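Local coordinates for protein beta-n-acetylhexosaminidase (Streptococcus pneumoniae, PDB 4AZI) that probably removes terminal beta-linked N-acetylhexosamine residues from glycans, as a family 20 glycoside hydrolase catalytic module of the pneumococcal exo-beta-D-N-acetylglucosaminidase StrH, at residues D229-K243 with G256-Y270. The protein carries 2 engineered substitutions. Sequence-based numbering, arbitrary orientation.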
loop_
_atom_site.group_PDB
_atom_site.type_symbol
_atom_site.label_atom_id
_atom_site.label_comp_id
_atom_site.label_asym_id
_atom_site.label_seq_id
_atom_site.Cartn_x
_atom_site.Cartn_y
_atom_site.Cartn_z
ATOM N N ASP A 229 2.342 3.507 -13.351
ATOM C CA ASP A 229 1.633 3.538 -14.656
ATOM C C ASP A 229 1.586 4.903 -15.351
ATOM O O ASP A 229 1.967 5.031 -16.514
ATOM C CB ASP A 229 0.181 3.052 -14.521
ATOM C CG ASP A 229 0.060 1.722 -13.808
ATOM O OD1 ASP A 229 0.718 1.520 -12.770
ATOM O OD2 ASP A 229 -0.733 0.887 -14.278
ATOM N N GLY A 230 1.107 5.915 -14.633
ATOM C CA GLY A 230 0.773 7.182 -15.257
ATOM C C GLY A 230 1.947 8.109 -15.449
ATOM O O GLY A 230 1.794 9.171 -16.034
ATOM N N PHE A 231 3.119 7.723 -14.950
ATOM C CA PHE A 231 4.276 8.620 -14.928
ATOM C C PHE A 231 5.164 8.479 -16.161
ATOM O O PHE A 231 5.707 7.403 -16.430
ATOM C CB PHE A 231 5.090 8.420 -13.641
ATOM C CG PHE A 231 4.420 8.963 -12.403
ATOM C CD1 PHE A 231 3.364 8.277 -11.804
ATOM C CD2 PHE A 231 4.842 10.164 -11.839
ATOM C CE1 PHE A 231 2.742 8.781 -10.668
ATOM C CE2 PHE A 231 4.232 10.670 -10.699
ATOM C CZ PHE A 231 3.178 9.978 -10.109
ATOM N N TYR A 232 5.317 9.580 -16.887
ATOM C CA TYR A 232 6.118 9.627 -18.107
ATOM C C TYR A 232 5.812 8.469 -19.036
ATOM O O TYR A 232 6.697 7.706 -19.412
ATOM C CB TYR A 232 7.608 9.712 -17.759
ATOM C CG TYR A 232 7.929 11.027 -17.098
ATOM C CD1 TYR A 232 8.274 12.137 -17.861
ATOM C CD2 TYR A 232 7.850 11.174 -15.715
ATOM C CE1 TYR A 232 8.539 13.352 -17.266
ATOM C CE2 TYR A 232 8.122 12.385 -15.111
ATOM C CZ TYR A 232 8.468 13.469 -15.896
ATOM O OH TYR A 232 8.734 14.678 -15.322
ATOM N N TYR A 233 4.537 8.334 -19.388
ATOM C CA TYR A 233 4.084 7.220 -20.224
ATOM C C TYR A 233 4.906 7.186 -21.503
ATOM O O TYR A 233 5.216 8.236 -22.077
ATOM C CB TYR A 233 2.591 7.359 -20.535
ATOM C CG TYR A 233 2.005 6.211 -21.331
ATOM C CD1 TYR A 233 1.759 4.969 -20.735
ATOM C CD2 TYR A 233 1.677 6.373 -22.674
ATOM C CE1 TYR A 233 1.204 3.920 -21.465
ATOM C CE2 TYR A 233 1.130 5.334 -23.414
ATOM C CZ TYR A 233 0.898 4.112 -22.810
ATOM O OH TYR A 233 0.357 3.091 -23.551
ATOM N N GLU A 234 5.295 5.975 -21.898
ATOM C CA GLU A 234 6.083 5.710 -23.117
ATOM C C GLU A 234 7.420 6.479 -23.212
ATOM O O GLU A 234 7.862 6.843 -24.308
ATOM C CB GLU A 234 5.215 5.875 -24.383
ATOM C CG GLU A 234 5.439 4.765 -25.414
ATOM C CD GLU A 234 4.471 4.808 -26.587
ATOM O OE1 GLU A 234 3.339 5.323 -26.441
ATOM O OE2 GLU A 234 4.840 4.314 -27.669
ATOM N N ASP A 235 8.052 6.694 -22.053
ATOM C CA ASP A 235 9.346 7.389 -21.921
ATOM C C ASP A 235 9.372 8.786 -22.566
ATOM O O ASP A 235 10.402 9.205 -23.073
ATOM C CB ASP A 235 10.517 6.545 -22.481
ATOM C CG ASP A 235 10.635 5.169 -21.848
ATOM O OD1 ASP A 235 10.152 4.962 -20.705
ATOM O OD2 ASP A 235 11.245 4.288 -22.506
ATOM N N LYS A 236 8.238 9.486 -22.550
ATOM C CA LYS A 236 8.119 10.827 -23.137
ATOM C C LYS A 236 8.029 11.853 -22.015
ATOM O O LYS A 236 7.510 11.554 -20.944
ATOM C CB LYS A 236 6.873 10.929 -24.029
ATOM C CG LYS A 236 6.800 9.928 -25.182
ATOM C CD LYS A 236 7.648 10.345 -26.382
ATOM C CE LYS A 236 7.365 9.470 -27.604
ATOM N NZ LYS A 236 8.208 9.805 -28.800
ATOM N N ASP A 237 8.526 13.063 -22.245
ATOM C CA ASP A 237 8.543 14.049 -21.169
ATOM C C ASP A 237 8.031 15.440 -21.564
ATOM O O ASP A 237 8.473 16.449 -21.009
ATOM C CB ASP A 237 9.940 14.131 -20.538
ATOM C CG ASP A 237 10.969 14.755 -21.469
ATOM O OD1 ASP A 237 10.682 14.899 -22.676
ATOM O OD2 ASP A 237 12.062 15.118 -20.989
ATOM N N ASP A 238 7.094 15.497 -22.507
ATOM C CA ASP A 238 6.477 16.775 -22.859
ATOM C C ASP A 238 5.416 17.162 -21.827
ATOM O O ASP A 238 4.923 18.292 -21.826
ATOM C CB ASP A 238 5.917 16.766 -24.289
ATOM C CG ASP A 238 4.966 15.607 -24.547
ATOM O OD1 ASP A 238 3.780 15.714 -24.180
ATOM O OD2 ASP A 238 5.409 14.588 -25.123
ATOM N N VAL A 239 5.072 16.207 -20.961
ATOM C CA VAL A 239 4.217 16.437 -19.795
ATOM C C VAL A 239 5.041 16.068 -18.557
ATOM O O VAL A 239 5.599 14.978 -18.475
ATOM C CB VAL A 239 2.907 15.619 -19.881
ATOM C CG1 VAL A 239 2.146 15.641 -18.564
ATOM C CG2 VAL A 239 2.026 16.150 -21.003
ATOM N N GLN A 240 5.145 16.990 -17.611
ATOM C CA GLN A 240 6.103 16.843 -16.521
ATOM C C GLN A 240 5.427 16.430 -15.218
ATOM O O GLN A 240 4.313 16.853 -14.938
ATOM C CB GLN A 240 6.906 18.134 -16.337
ATOM C CG GLN A 240 8.386 17.902 -16.066
ATOM C CD GLN A 240 9.134 17.265 -17.237
ATOM O OE1 GLN A 240 10.127 16.556 -17.042
ATOM N NE2 GLN A 240 8.667 17.525 -18.461
ATOM N N PHE A 241 6.103 15.598 -14.431
ATOM C CA PHE A 241 5.537 15.123 -13.160
ATOM C C PHE A 241 6.399 15.546 -11.972
ATOM O O PHE A 241 7.602 15.787 -12.130
ATOM C CB PHE A 241 5.342 13.602 -13.175
ATOM C CG PHE A 241 4.235 13.132 -14.085
ATOM C CD1 PHE A 241 4.446 13.002 -15.458
ATOM C CD2 PHE A 241 2.979 12.808 -13.570
ATOM C CE1 PHE A 241 3.423 12.570 -16.298
ATOM C CE2 PHE A 241 1.955 12.363 -14.404
ATOM C CZ PHE A 241 2.175 12.249 -15.773
ATOM N N ASP A 242 5.759 15.653 -10.802
ATOM C CA ASP A 242 6.402 15.946 -9.508
ATOM C C ASP A 242 7.519 14.927 -9.259
ATOM O O ASP A 242 7.283 13.721 -9.286
ATOM C CB ASP A 242 5.333 15.879 -8.398
ATOM C CG ASP A 242 5.853 16.295 -7.014
ATOM O OD1 ASP A 242 6.919 15.821 -6.594
ATOM O OD2 ASP A 242 5.168 17.073 -6.313
ATOM N N LYS A 243 8.741 15.397 -9.034
ATOM C CA LYS A 243 9.861 14.457 -8.873
ATOM C C LYS A 243 9.966 13.830 -7.468
ATOM O O LYS A 243 10.730 12.895 -7.272
ATOM C CB LYS A 243 11.193 15.090 -9.281
ATOM C CG LYS A 243 11.229 15.687 -10.686
ATOM C CD LYS A 243 10.819 14.696 -11.768
ATOM C CE LYS A 243 10.876 15.343 -13.138
ATOM N NZ LYS A 243 9.952 16.512 -13.264
ATOM N N GLY A 256 1.044 -3.011 -25.756
ATOM C CA GLY A 256 0.311 -1.744 -25.929
ATOM C C GLY A 256 -0.123 -1.037 -24.645
ATOM O O GLY A 256 -0.996 -0.163 -24.664
ATOM N N TYR A 257 0.441 -1.444 -23.517
ATOM C CA TYR A 257 0.300 -0.696 -22.275
ATOM C C TYR A 257 1.730 -0.256 -22.004
ATOM O O TYR A 257 2.453 -0.890 -21.237
ATOM C CB TYR A 257 -0.267 -1.590 -21.166
ATOM C CG TYR A 257 -0.796 -0.866 -19.936
ATOM C CD1 TYR A 257 -1.926 -0.050 -20.006
ATOM C CD2 TYR A 257 -0.187 -1.034 -18.689
ATOM C CE1 TYR A 257 -2.419 0.588 -18.875
ATOM C CE2 TYR A 257 -0.676 -0.396 -17.556
ATOM C CZ TYR A 257 -1.786 0.414 -17.657
ATOM O OH TYR A 257 -2.265 1.046 -16.536
ATOM N N ASN A 258 2.134 0.808 -22.702
ATOM C CA ASN A 258 3.543 1.183 -22.884
ATOM C C ASN A 258 4.152 2.040 -21.771
ATOM O O ASN A 258 4.567 3.181 -22.002
ATOM C CB ASN A 258 3.736 1.897 -24.227
ATOM C CG ASN A 258 3.416 1.012 -25.417
ATOM O OD1 ASN A 258 2.996 1.502 -26.460
ATOM N ND2 ASN A 258 3.624 -0.292 -25.271
ATOM N N LEU A 259 4.245 1.467 -20.579
ATOM C CA LEU A 259 4.694 2.223 -19.411
ATOM C C LEU A 259 6.151 2.657 -19.514
ATOM O O LEU A 259 6.929 2.079 -20.279
ATOM C CB LEU A 259 4.440 1.420 -18.129
ATOM C CG LEU A 259 3.077 0.725 -18.101
ATOM C CD1 LEU A 259 2.862 -0.046 -16.797
ATOM C CD2 LEU A 259 1.968 1.749 -18.350
ATOM N N ALA A 260 6.507 3.702 -18.774
ATOM C CA ALA A 260 7.899 4.107 -18.641
ATOM C C ALA A 260 8.710 2.962 -18.050
ATOM O O ALA A 260 8.204 2.178 -17.242
ATOM C CB ALA A 260 8.026 5.356 -17.775
ATOM N N SER A 261 9.956 2.843 -18.483
ATOM C CA SER A 261 10.843 1.846 -17.917
ATOM C C SER A 261 11.344 2.352 -16.569
ATOM O O SER A 261 11.340 3.570 -16.327
ATOM C CB SER A 261 12.019 1.589 -18.854
ATOM O OG SER A 261 12.838 2.737 -18.949
ATOM N N PRO A 262 11.775 1.429 -15.692
ATOM C CA PRO A 262 12.412 1.851 -14.444
ATOM C C PRO A 262 13.687 2.638 -14.729
ATOM O O PRO A 262 13.978 3.600 -14.010
ATOM C CB PRO A 262 12.741 0.530 -13.731
ATOM C CG PRO A 262 11.953 -0.512 -14.425
ATOM C CD PRO A 262 11.731 -0.038 -15.822
ATOM N N GLN A 263 14.430 2.236 -15.767
ATOM C CA GLN A 263 15.614 2.990 -16.214
ATOM C C GLN A 263 15.247 4.451 -16.504
ATOM O O GLN A 263 15.911 5.378 -16.019
ATOM C CB GLN A 263 16.243 2.373 -17.473
ATOM C CG GLN A 263 16.911 1.017 -17.292
ATOM C CD GLN A 263 16.043 -0.138 -17.775
ATOM O OE1 GLN A 263 14.823 -0.112 -17.639
ATOM N NE2 GLN A 263 16.676 -1.150 -18.359
ATOM N N TYR A 264 14.195 4.651 -17.301
ATOM C CA TYR A 264 13.755 5.996 -17.660
ATOM C C TYR A 264 13.337 6.843 -16.450
ATOM O O TYR A 264 13.720 8.007 -16.351
ATOM C CB TYR A 264 12.625 5.978 -18.696
ATOM C CG TYR A 264 12.334 7.364 -19.234
ATOM C CD1 TYR A 264 13.075 7.886 -20.292
ATOM C CD2 TYR A 264 11.351 8.168 -18.659
ATOM C CE1 TYR A 264 12.829 9.157 -20.783
ATOM C CE2 TYR A 264 11.092 9.440 -19.143
ATOM C CZ TYR A 264 11.843 9.931 -20.199
ATOM O OH TYR A 264 11.609 11.186 -20.688
ATOM N N LEU A 265 12.534 6.270 -15.559
ATOM C CA LEU A 265 12.111 6.978 -14.342
ATOM C C LEU A 265 13.267 7.291 -13.392
ATOM O O LEU A 265 13.320 8.388 -12.846
ATOM C CB LEU A 265 10.987 6.230 -13.618
ATOM C CG LEU A 265 9.662 6.072 -14.369
ATOM C CD1 LEU A 265 8.702 5.225 -13.535
ATOM C CD2 LEU A 265 9.058 7.428 -14.687
ATOM N N ALA A 266 14.201 6.353 -13.222
ATOM C CA ALA A 266 15.422 6.613 -12.444
ATOM C C ALA A 266 16.178 7.817 -12.991
ATOM O O ALA A 266 16.661 8.667 -12.216
ATOM C CB ALA A 266 16.324 5.387 -12.417
ATOM N N SER A 267 16.249 7.891 -14.326
ATOM C CA SER A 267 16.907 8.984 -15.036
ATOM C C SER A 267 16.275 10.347 -14.711
ATOM O O SER A 267 16.964 11.366 -14.684
ATOM C CB SER A 267 16.939 8.711 -16.554
ATOM O OG SER A 267 15.705 9.009 -17.191
ATOM N N LYS A 268 14.974 10.347 -14.422
ATOM C CA LYS A 268 14.239 11.554 -14.019
ATOM C C LYS A 268 14.356 11.882 -12.529
ATOM O O LYS A 268 13.698 12.812 -12.051
ATOM C CB LYS A 268 12.750 11.422 -14.380
ATOM C CG LYS A 268 12.441 11.477 -15.866
ATOM C CD LYS A 268 12.591 12.887 -16.414
ATOM C CE LYS A 268 12.250 12.916 -17.888
ATOM N NZ LYS A 268 12.692 14.193 -18.508
ATOM N N GLY A 269 15.163 11.106 -11.808
ATOM C CA GLY A 269 15.404 11.309 -10.377
ATOM C C GLY A 269 14.532 10.502 -9.414
ATOM O O GLY A 269 14.623 10.676 -8.209
ATOM N N TYR A 270 13.690 9.618 -9.928
ATOM C CA TYR A 270 12.728 8.924 -9.058
ATOM C C TYR A 270 13.350 7.840 -8.182
ATOM O O TYR A 270 14.353 7.235 -8.553
ATOM C CB TYR A 270 11.583 8.334 -9.875
ATOM C CG TYR A 270 10.591 9.362 -10.356
ATOM C CD1 TYR A 270 9.784 10.034 -9.454
ATOM C CD2 TYR A 270 10.462 9.665 -11.712
ATOM C CE1 TYR A 270 8.860 10.966 -9.870
ATOM C CE2 TYR A 270 9.543 10.612 -12.144
ATOM C CZ TYR A 270 8.743 11.257 -11.208
ATOM O OH TYR A 270 7.821 12.198 -11.586
HETATM O O HOH W 1 4.434 4.891 -17.279
HETATM O O HOH W 2 13.500 3.509 -21.143
HETATM O O HOH W 3 9.564 2.147 -21.653
HETATM O O HOH W 4 12.938 11.649 -6.052
#
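D229 OD2 accepts a hydrogen bond from Y257 OH at 2.7 Å, on the lone pair that points away from its other oxygen. The carboxylate approaches the edge of the Y257 ring. W250 holds D229 OD1, and Y257 OH also bonds to W194. Y257 and W250 both line the pocket that holds the bound phenylcarbamate inhibitor (OAN), so D229 probably helps to position two pocket residues.

Next to this, the Y233 ring lies against the backbone of N258. N258 O sits over one ring face, and N258 N donates to Y233 OH (3.0 Å, 158°). Water 1 accepts from A260 N and reaches D229 O and F231 O.

D235 covers the start of helix 262-267. Its OD1 accepts from S261 N at 3.1 Å. S261 is the N-cap, and its OG takes the N-H of Y264. D235 CB makes a CH-pi contact with the face of the Y264 ring, 3.8 Å from the centroid. With CG swung opposite the backbone N (chi1 -170°), the Y264 ring turns its face to D235 and its edge to Y232 CB.

Further along, K268 CD lies over one face of the Y232 ring, with F241 on the opposite face. The K268 chain bends at chi2 (-73°) and then extends, taking NZ to a salt bridge with D237 OD2 at 2.7 Å. F241 N donates an almost straight bond to Y232 OH. Y270 OH donates to D242 O at 2.8 Å, from above the carbonyl plane, and also meets the edges of the F231 and Y232 rings.

The contact joins two connections of the TIM barrel: the loop between strands 223-227 and 246-249, and the helix-bearing link from 246-249 to 271-282. F231, L265 and Y270 pack on strand 246-249, while F241 and V239 rest on helix 203-219.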